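Local coordinates for protein folylpolyglutamate synthase (FolC) (Helicobacter pylori, PDB 6K8C) that probably joins glutamate to dihydropteroate and extends the gamma-linked polyglutamate tail of reduced folates, at the expense of ATP, at residues K48-V53 with L159-P164; V76-S81 with Y138-A143; G189-I194 with K215-Q220. All coordinates share one frame; numbering follows the deposited sequence.

Contact 1. Residues K48-V53 with L159-P164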
loop_
_atom_site.group_PDB
_atom_site.type_symbol
_atom_site.label_atom_id
_atom_site.label_comp_id
_atom_site.label_asym_id
_atom_site.label_seq_id
_atom_site.Cartn_x
_atom_site.Cartn_y
_atom_site.Cartn_z
ATOM N N LYS A 48 -1.480 17.703 10.441
ATOM C CA LYS A 48 -0.536 17.897 9.355
ATOM C C LYS A 48 -0.608 16.693 8.427
ATOM O O LYS A 48 -0.604 15.546 8.881
ATOM C CB LYS A 48 0.876 18.095 9.904
ATOM C CG LYS A 48 1.045 19.403 10.671
ATOM C CD LYS A 48 2.468 19.564 11.196
ATOM C CE LYS A 48 2.586 20.740 12.162
ATOM N NZ LYS A 48 1.986 21.986 11.607
ATOM N N VAL A 49 -0.704 16.952 7.127
ATOM C CA VAL A 49 -1.006 15.920 6.143
ATOM C C VAL A 49 0.269 15.564 5.397
ATOM O O VAL A 49 0.927 16.444 4.834
ATOM C CB VAL A 49 -2.094 16.385 5.161
ATOM C CG1 VAL A 49 -2.164 15.446 3.949
ATOM C CG2 VAL A 49 -3.435 16.471 5.867
ATOM N N ILE A 50 0.598 14.276 5.367
ATOM C CA ILE A 50 1.743 13.772 4.618
ATOM C C ILE A 50 1.217 12.969 3.435
ATOM O O ILE A 50 0.532 11.958 3.619
ATOM C CB ILE A 50 2.666 12.920 5.499
ATOM C CG1 ILE A 50 3.204 13.766 6.657
ATOM C CG2 ILE A 50 3.819 12.380 4.670
ATOM C CD1 ILE A 50 2.562 13.472 7.976
ATOM N N HIS A 51 1.539 13.412 2.227
ATOM C CA HIS A 51 1.042 12.789 1.003
ATOM C C HIS A 51 2.082 11.791 0.503
ATOM O O HIS A 51 3.178 12.184 0.097
ATOM C CB HIS A 51 0.760 13.860 -0.049
ATOM C CG HIS A 51 -0.184 13.432 -1.130
ATOM N ND1 HIS A 51 -0.250 14.072 -2.350
ATOM C CD2 HIS A 51 -1.108 12.442 -1.175
ATOM C CE1 HIS A 51 -1.170 13.492 -3.101
ATOM N NE2 HIS A 51 -1.705 12.500 -2.412
ATOM N N VAL A 52 1.737 10.507 0.512
ATOM C CA VAL A 52 2.627 9.448 0.045
ATOM C C VAL A 52 2.258 9.113 -1.399
ATOM O O VAL A 52 1.141 8.657 -1.673
ATOM C CB VAL A 52 2.543 8.205 0.948
ATOM C CG1 VAL A 52 3.504 7.132 0.464
ATOM C CG2 VAL A 52 2.864 8.579 2.392
ATOM N N VAL A 53 3.195 9.344 -2.318
ATOM C CA VAL A 53 2.976 9.211 -3.753
ATOM C C VAL A 53 4.102 8.368 -4.336
ATOM O O VAL A 53 5.269 8.550 -3.977
ATOM C CB VAL A 53 2.925 10.595 -4.439
ATOM C CG1 VAL A 53 2.854 10.454 -5.951
ATOM C CG2 VAL A 53 1.738 11.407 -3.927
ATOM N N LEU A 159 3.656 17.916 3.685
ATOM C CA LEU A 159 4.833 17.241 3.161
ATOM C C LEU A 159 4.381 16.179 2.173
ATOM O O LEU A 159 3.366 15.522 2.396
ATOM C CB LEU A 159 5.633 16.598 4.297
ATOM C CG LEU A 159 6.850 15.751 3.955
ATOM C CD1 LEU A 159 7.984 16.646 3.487
ATOM C CD2 LEU A 159 7.252 14.939 5.182
ATOM N N SER A 160 5.127 16.030 1.083
ATOM C CA SER A 160 4.961 14.905 0.173
ATOM C C SER A 160 6.160 13.976 0.306
ATOM O O SER A 160 7.294 14.432 0.485
ATOM C CB SER A 160 4.826 15.375 -1.278
ATOM O OG SER A 160 3.708 16.235 -1.432
ATOM N N VAL A 161 5.905 12.672 0.242
ATOM C CA VAL A 161 6.960 11.665 0.192
ATOM C C VAL A 161 6.809 10.915 -1.121
ATOM O O VAL A 161 5.791 10.250 -1.345
ATOM C CB VAL A 161 6.893 10.701 1.386
ATOM C CG1 VAL A 161 7.962 9.626 1.245
ATOM C CG2 VAL A 161 7.070 11.463 2.694
ATOM N N PHE A 162 7.808 11.024 -1.995
ATOM C CA PHE A 162 7.778 10.337 -3.279
ATOM C C PHE A 162 8.597 9.060 -3.162
ATOM O O PHE A 162 9.831 9.108 -3.141
ATOM C CB PHE A 162 8.291 11.243 -4.396
ATOM C CG PHE A 162 7.365 12.390 -4.700
ATOM C CD1 PHE A 162 6.185 12.175 -5.397
ATOM C CD2 PHE A 162 7.664 13.673 -4.278
ATOM C CE1 PHE A 162 5.316 13.228 -5.675
ATOM C CE2 PHE A 162 6.809 14.730 -4.553
ATOM C CZ PHE A 162 5.627 14.504 -5.251
ATOM N N THR A 163 7.907 7.928 -3.073
ATOM C CA THR A 163 8.546 6.619 -3.097
ATOM C C THR A 163 8.951 6.300 -4.537
ATOM O O THR A 163 8.654 7.070 -5.456
ATOM C CB THR A 163 7.598 5.582 -2.486
ATOM O OG1 THR A 163 6.538 5.277 -3.399
ATOM C CG2 THR A 163 7.007 6.105 -1.185
ATOM N N PRO A 164 9.680 5.204 -4.774
ATOM C CA PRO A 164 10.165 4.934 -6.140
ATOM C C PRO A 164 9.033 4.807 -7.155
ATOM O O PRO A 164 8.023 4.141 -6.911
ATOM C CB PRO A 164 10.932 3.618 -5.981
ATOM C CG PRO A 164 11.476 3.699 -4.589
ATOM C CD PRO A 164 10.329 4.309 -3.795
HETATM O O HOH W 1 2.042 15.537 -3.556
#
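His-51 O is held by two neighbours on the other strand. Val-161 N donates a hydrogen bond to it at 2.8 Å, and the CA-H of Ser-160 makes a weaker contact, with Ser-160 CA 3.3 Å from His-51 O. The same pattern repeats along the pair: Leu-159 O takes His-51 N, Val-161 O takes Val-53 N, and Val-53 O takes Thr-163 N just past the end of strand 159-162. Only at the start, from Leu-159 N to Val-49 O, is the bond weak.

His-51 and Ser-160 share one face of the sheet and meet through a water, which lies 3.0 Å from His-51 ND1 and 2.8 Å from Ser-160 OG. With CG anti to the backbone N (chi1 -159°), the imidazole swings away from strand 159-162, and the water spans the distance. Thr-152 OG1 bonds to His-51 NE2, so both ring nitrogens are engaged and the ring's rotation is fixed. Val-53 CG2 covers one ring face, 3.6 Å above the plane. Further along this face, Val-53 CG1 touches Phe-162 CE1 at 3.7 Å, the two side chains lying alongside each other.

On the other face Ile-50 CG2 packs against Val-161 CG2 at 3.9 Å, under helix 241-254. Near the end Thr-163 OG1 bonds to Asn-56 O and its side chain also touches Lys-58. The arrangement is that of a P-loop NTPase core: a buried central parallel strand, 48-53, leading into the P-loop, whose lysine, Lys-58, begins helix 58-70.

Contact 2. Residues V76-S81 with Y138-A143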
loop_
_atom_site.group_PDB
_atom_site.type_symbol
_atom_site.label_atom_id
_atom_site.label_comp_id
_atom_site.label_asym_id
_atom_site.label_seq_id
_atom_site.Cartn_x
_atom_site.Cartn_y
_atom_site.Cartn_z
ATOM N N VAL A 76 -2.046 9.551 14.944
ATOM C CA VAL A 76 -1.800 9.457 13.510
ATOM C C VAL A 76 -2.819 8.514 12.882
ATOM O O VAL A 76 -3.100 7.439 13.421
ATOM C CB VAL A 76 -0.368 8.955 13.209
ATOM C CG1 VAL A 76 -0.080 9.023 11.710
ATOM C CG2 VAL A 76 0.664 9.752 13.994
ATOM N N LEU A 77 -3.343 8.899 11.724
ATOM C CA LEU A 77 -4.117 8.000 10.883
ATOM C C LEU A 77 -3.359 7.746 9.591
ATOM O O LEU A 77 -2.939 8.693 8.917
ATOM C CB LEU A 77 -5.500 8.569 10.563
ATOM C CG LEU A 77 -6.399 7.534 9.875
ATOM C CD1 LEU A 77 -7.819 7.679 10.383
ATOM C CD2 LEU A 77 -6.362 7.643 8.354
ATOM N N HIS A 78 -3.206 6.472 9.241
ATOM C CA HIS A 78 -2.562 6.062 8.002
ATOM C C HIS A 78 -3.627 5.506 7.067
ATOM O O HIS A 78 -4.243 4.476 7.362
ATOM C CB HIS A 78 -1.475 5.020 8.261
ATOM C CG HIS A 78 -0.691 4.652 7.042
ATOM N ND1 HIS A 78 0.011 3.471 6.935
ATOM C CD2 HIS A 78 -0.490 5.316 5.881
ATOM C CE1 HIS A 78 0.618 3.427 5.763
ATOM N NE2 HIS A 78 0.331 4.534 5.103
ATOM N N PHE A 79 -3.834 6.188 5.949
ATOM C CA PHE A 79 -4.856 5.846 4.967
ATOM C C PHE A 79 -4.181 5.168 3.781
ATOM O O PHE A 79 -3.338 5.779 3.125
ATOM C CB PHE A 79 -5.582 7.116 4.526
ATOM C CG PHE A 79 -6.566 6.916 3.407
ATOM C CD1 PHE A 79 -7.660 6.085 3.566
ATOM C CD2 PHE A 79 -6.409 7.597 2.209
ATOM C CE1 PHE A 79 -8.573 5.924 2.542
ATOM C CE2 PHE A 79 -7.319 7.440 1.180
ATOM C CZ PHE A 79 -8.401 6.605 1.348
ATOM N N THR A 80 -4.547 3.915 3.506
ATOM C CA THR A 80 -3.921 3.140 2.439
ATOM C C THR A 80 -4.985 2.560 1.517
ATOM O O THR A 80 -6.180 2.604 1.806
ATOM C CB THR A 80 -3.059 2.002 2.998
ATOM O OG1 THR A 80 -3.889 1.100 3.743
ATOM C CG2 THR A 80 -1.976 2.555 3.903
ATOM N N SER A 81 -4.539 2.007 0.390
ATOM C CA SER A 81 -5.453 1.346 -0.532
ATOM C C SER A 81 -4.652 0.385 -1.396
ATOM O O SER A 81 -3.455 0.606 -1.605
ATOM C CB SER A 81 -6.196 2.368 -1.406
ATOM O OG SER A 81 -5.322 2.964 -2.343
ATOM N N TYR A 138 -1.336 13.888 12.923
ATOM C CA TYR A 138 -0.793 13.672 11.591
ATOM C C TYR A 138 -1.723 12.753 10.817
ATOM O O TYR A 138 -2.309 11.825 11.382
ATOM C CB TYR A 138 0.619 13.061 11.641
ATOM C CG TYR A 138 1.652 14.003 12.215
ATOM C CD1 TYR A 138 2.345 14.889 11.400
ATOM C CD2 TYR A 138 1.928 14.012 13.579
ATOM C CE1 TYR A 138 3.288 15.759 11.927
ATOM C CE2 TYR A 138 2.859 14.876 14.113
ATOM C CZ TYR A 138 3.537 15.749 13.286
ATOM O OH TYR A 138 4.474 16.611 13.820
ATOM N N LEU A 139 -1.850 13.026 9.525
ATOM C CA LEU A 139 -2.606 12.186 8.603
ATOM C C LEU A 139 -1.655 11.776 7.487
ATOM O O LEU A 139 -1.209 12.622 6.704
ATOM C CB LEU A 139 -3.823 12.929 8.058
ATOM C CG LEU A 139 -4.597 12.228 6.940
ATOM C CD1 LEU A 139 -5.099 10.872 7.408
ATOM C CD2 LEU A 139 -5.748 13.101 6.458
ATOM N N VAL A 140 -1.306 10.493 7.448
ATOM C CA VAL A 140 -0.436 9.941 6.413
ATOM C C VAL A 140 -1.352 9.388 5.329
ATOM O O VAL A 140 -2.029 8.376 5.528
ATOM C CB VAL A 140 0.512 8.867 6.967
ATOM C CG1 VAL A 140 1.478 8.395 5.872
ATOM C CG2 VAL A 140 1.317 9.420 8.145
ATOM N N LEU A 141 -1.367 10.064 4.185
ATOM C CA LEU A 141 -2.396 9.917 3.161
ATOM C C LEU A 141 -1.761 9.336 1.905
ATOM O O LEU A 141 -1.014 10.028 1.204
ATOM C CB LEU A 141 -3.036 11.275 2.875
ATOM C CG LEU A 141 -4.431 11.398 2.271
ATOM C CD1 LEU A 141 -5.490 10.930 3.249
ATOM C CD2 LEU A 141 -4.667 12.843 1.874
ATOM N N GLU A 142 -2.062 8.077 1.618
ATOM C CA GLU A 142 -1.536 7.422 0.427
ATOM C C GLU A 142 -2.385 7.782 -0.782
ATOM O O GLU A 142 -3.617 7.681 -0.740
ATOM C CB GLU A 142 -1.527 5.909 0.629
ATOM C CG GLU A 142 -0.868 5.118 -0.477
ATOM C CD GLU A 142 -0.959 3.629 -0.223
ATOM O OE1 GLU A 142 -1.721 2.949 -0.939
ATOM O OE2 GLU A 142 -0.281 3.144 0.707
ATOM N N ALA A 143 -1.731 8.203 -1.859
ATOM C CA ALA A 143 -2.454 8.524 -3.080
ATOM C C ALA A 143 -3.022 7.258 -3.711
ATOM O O ALA A 143 -2.455 6.167 -3.596
ATOM C CB ALA A 143 -1.540 9.243 -4.073
HETATM O O HOH W 2 1.238 4.568 2.393
HETATM O O HOH W 3 -4.978 5.268 -0.132
#
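Leu-77 O accepts Val-140 N at 2.8 Å, one of four backbone bonds that zip the strands together in the parallel register of a P-loop NTPase sheet; Phe-79 N to Val-140 O and Glu-142 N to Phe-79 O continue it. Above one face sit apolar pairs: Leu-77 CD2 touches Leu-139 CD1 at 3.6 Å, side by side and pointing the same way, and Leu-141 CD1 meets Phe-79 CD2 at the same distance. Helix 121-132 covers Leu-77 and Phe-79.

The opposite face carries Val-76, His-78 and Val-140 beneath helix 58-70. The His-78 ring turns its edge to Val-140 O, 3.4 Å from His-78 CD2, while Thr-80 CG2 lies over one ring face. Arg-63 NE bonds to His-78 ND1 and so settles the ring from the second shell.

At the C-terminal end of the pair Glu-142 reaches over with an extended chain, CG anti to the backbone N (chi1 -174°), and its side chain also touches Lys-58. A water donates to Glu-142 OE2 at 2.7 Å and lies 2.9 Å from His-78 NE2. The other oxygen, Glu-142 OE1, takes Ser-81 N at 3.3 Å, from above the carboxylate plane.

Contact 3. Residues G189-I194 with K215-Q220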
loop_
_atom_site.group_PDB
_atom_site.type_symbol
_atom_site.label_atom_id
_atom_site.label_comp_id
_atom_site.label_asym_id
_atom_site.label_seq_id
_atom_site.Cartn_x
_atom_site.Cartn_y
_atom_site.Cartn_z
ATOM N N GLY A 189 3.978 19.786 -3.466
ATOM C CA GLY A 189 3.838 21.042 -2.758
ATOM C C GLY A 189 5.175 21.703 -2.513
ATOM O O GLY A 189 6.146 21.488 -3.244
ATOM N N SER A 190 5.236 22.504 -1.450
ATOM C CA SER A 190 6.423 23.304 -1.189
ATOM C C SER A 190 7.552 22.507 -0.548
ATOM O O SER A 190 8.699 22.961 -0.573
ATOM C CB SER A 190 6.062 24.494 -0.297
ATOM O OG SER A 190 5.598 24.057 0.968
ATOM N N LEU A 191 7.262 21.332 0.008
ATOM C CA LEU A 191 8.243 20.559 0.763
ATOM C C LEU A 191 8.035 19.084 0.463
ATOM O O LEU A 191 6.958 18.546 0.732
ATOM C CB LEU A 191 8.111 20.831 2.268
ATOM C CG LEU A 191 9.087 20.113 3.203
ATOM C CD1 LEU A 191 10.510 20.432 2.817
ATOM C CD2 LEU A 191 8.811 20.490 4.654
ATOM N N SER A 192 9.059 18.429 -0.084
ATOM C CA SER A 192 8.923 17.035 -0.478
ATOM C C SER A 192 10.222 16.278 -0.252
ATOM O O SER A 192 11.316 16.817 -0.441
ATOM C CB SER A 192 8.511 16.906 -1.947
ATOM O OG SER A 192 7.323 17.637 -2.203
ATOM N N ILE A 193 10.077 15.022 0.142
ATOM C CA ILE A 193 11.166 14.062 0.237
ATOM C C ILE A 193 11.040 13.114 -0.941
ATOM O O ILE A 193 9.932 12.687 -1.279
ATOM C CB ILE A 193 11.102 13.306 1.576
ATOM C CG1 ILE A 193 11.433 14.263 2.719
ATOM C CG2 ILE A 193 12.050 12.105 1.586
ATOM C CD1 ILE A 193 10.454 14.192 3.814
ATOM N N ILE A 194 12.157 12.794 -1.589
ATOM C CA ILE A 194 12.117 11.885 -2.728
ATOM C C ILE A 194 13.086 10.735 -2.476
ATOM O O ILE A 194 14.278 10.959 -2.232
ATOM C CB ILE A 194 12.411 12.602 -4.064
ATOM C CG1 ILE A 194 12.210 11.646 -5.239
ATOM C CG2 ILE A 194 13.785 13.243 -4.101
ATOM C CD1 ILE A 194 11.731 12.339 -6.507
ATOM N N LYS A 215 11.035 22.994 -2.159
ATOM C CA LYS A 215 12.208 22.361 -1.570
ATOM C C LYS A 215 12.083 20.850 -1.738
ATOM O O LYS A 215 11.112 20.244 -1.274
ATOM C CB LYS A 215 12.372 22.745 -0.099
ATOM C CG LYS A 215 13.573 22.070 0.582
ATOM C CD LYS A 215 13.417 22.050 2.095
ATOM C CE LYS A 215 14.749 21.984 2.826
ATOM N NZ LYS A 215 14.518 22.091 4.296
ATOM N N LEU A 216 13.054 20.256 -2.421
ATOM C CA LEU A 216 13.089 18.828 -2.699
ATOM C C LEU A 216 14.247 18.226 -1.916
ATOM O O LEU A 216 15.404 18.584 -2.148
ATOM C CB LEU A 216 13.250 18.583 -4.199
ATOM C CG LEU A 216 13.113 17.167 -4.746
ATOM C CD1 LEU A 216 11.737 16.592 -4.412
ATOM C CD2 LEU A 216 13.363 17.177 -6.254
ATOM N N ILE A 217 13.938 17.342 -0.974
ATOM C CA ILE A 217 14.948 16.696 -0.143
ATOM C C ILE A 217 15.237 15.333 -0.753
ATOM O O ILE A 217 14.399 14.429 -0.699
ATOM C CB ILE A 217 14.492 16.568 1.316
ATOM C CG1 ILE A 217 14.311 17.952 1.945
ATOM C CG2 ILE A 217 15.499 15.757 2.121
ATOM C CD1 ILE A 217 13.482 17.924 3.221
ATOM N N VAL A 218 16.426 15.170 -1.318
ATOM C CA VAL A 218 16.785 13.950 -2.029
ATOM C C VAL A 218 17.408 12.974 -1.041
ATOM O O VAL A 218 18.436 13.270 -0.425
ATOM C CB VAL A 218 17.740 14.253 -3.193
ATOM C CG1 VAL A 218 18.096 12.984 -3.939
ATOM C CG2 VAL A 218 17.105 15.276 -4.136
ATOM N N VAL A 219 16.789 11.809 -0.886
ATOM C CA VAL A 219 17.298 10.801 0.039
ATOM C C VAL A 219 18.519 10.136 -0.577
ATOM O O VAL A 219 18.464 9.639 -1.708
ATOM C CB VAL A 219 16.213 9.767 0.371
ATOM C CG1 VAL A 219 16.805 8.636 1.188
ATOM C CG2 VAL A 219 15.074 10.431 1.134
ATOM N N GLN A 220 19.625 10.134 0.164
ATOM C CA GLN A 220 20.840 9.473 -0.295
ATOM C C GLN A 220 20.616 7.974 -0.446
ATOM O O GLN A 220 19.913 7.348 0.354
ATOM C CB GLN A 220 21.979 9.718 0.693
ATOM C CG GLN A 220 22.570 11.111 0.647
ATOM C CD GLN A 220 24.038 11.108 1.036
ATOM O OE1 GLN A 220 24.404 10.641 2.118
ATOM N NE2 GLN A 220 24.887 11.619 0.149
HETATM O O HOH W 4 8.366 19.794 -3.027
HETATM O O HOH W 5 16.768 10.089 -3.712
#
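Peptide carbonyls are the flat groups here, and the first is met off its plane: Lys-215 N bonds to Ser-190 O at 2.8 Å from above, 38° out of the carbonyl plane. Farther on the approach changes, and Ile-217 N comes almost straight on to Ser-192 O at 2.7 Å. Ser-192 N to Lys-215 O, Ile-194 N to Ile-217 O and Val-219 N to Ile-194 O complete the parallel set.

Side chains split between the two faces. On one, Leu-191 CD1 presses on the aliphatic run of Lys-215, only 3.4 Å from its CD, tighter than usual van der Waals contact. The lysine chain is extended and carries its amine off toward the surface. Past it, Ile-193 CG2 is also tight on Val-219 CG2, at 3.5 Å. Helix 241-254 packs on Ile-193 and Ile-217. On the other face, Ile-194 CG2 sits between N and the carbonyl carbon and touches both Leu-216 CD1 (3.9 Å) and Val-218 CG2. Ala-205 of helix 199-211 lies against Ile-194 and Leu-216.

Near the start, one water donates to Gly-189 O and, at longer range (3.3 Å), to Lys-215 O across the contact, and lies close to Ser-192 OG. The whole is a beta-alpha-beta crossover, strand 191-194, helix 199-211 and strand 215-218, which finishes one edge of the Mur ligase-type central sheet.

From the N terminus, strand 48-53 comes first and waits for its partner while the chain makes helix 58-70 and strand 76-79. Contact 2 closes when strand 138-142 returns beside 76-79, a loop containing strands 91-93 and 96-97 and several helices. Contact 1 closes next, at 159-164, so contact 2 is nested within its loop. Contact 3 follows in series, its short loop holding helix 199-211. All six segments belong to one sheet, in the order 76-79, 138-142, 48-53, 159-162, 191-194, 215-218. Backbone bonds join Ile-50 to Leu-139 and Leu-141, and Ile-193 to Ser-160 and Phe-162, which puts contact 1 between the others, whose centres are about 18 Å apart.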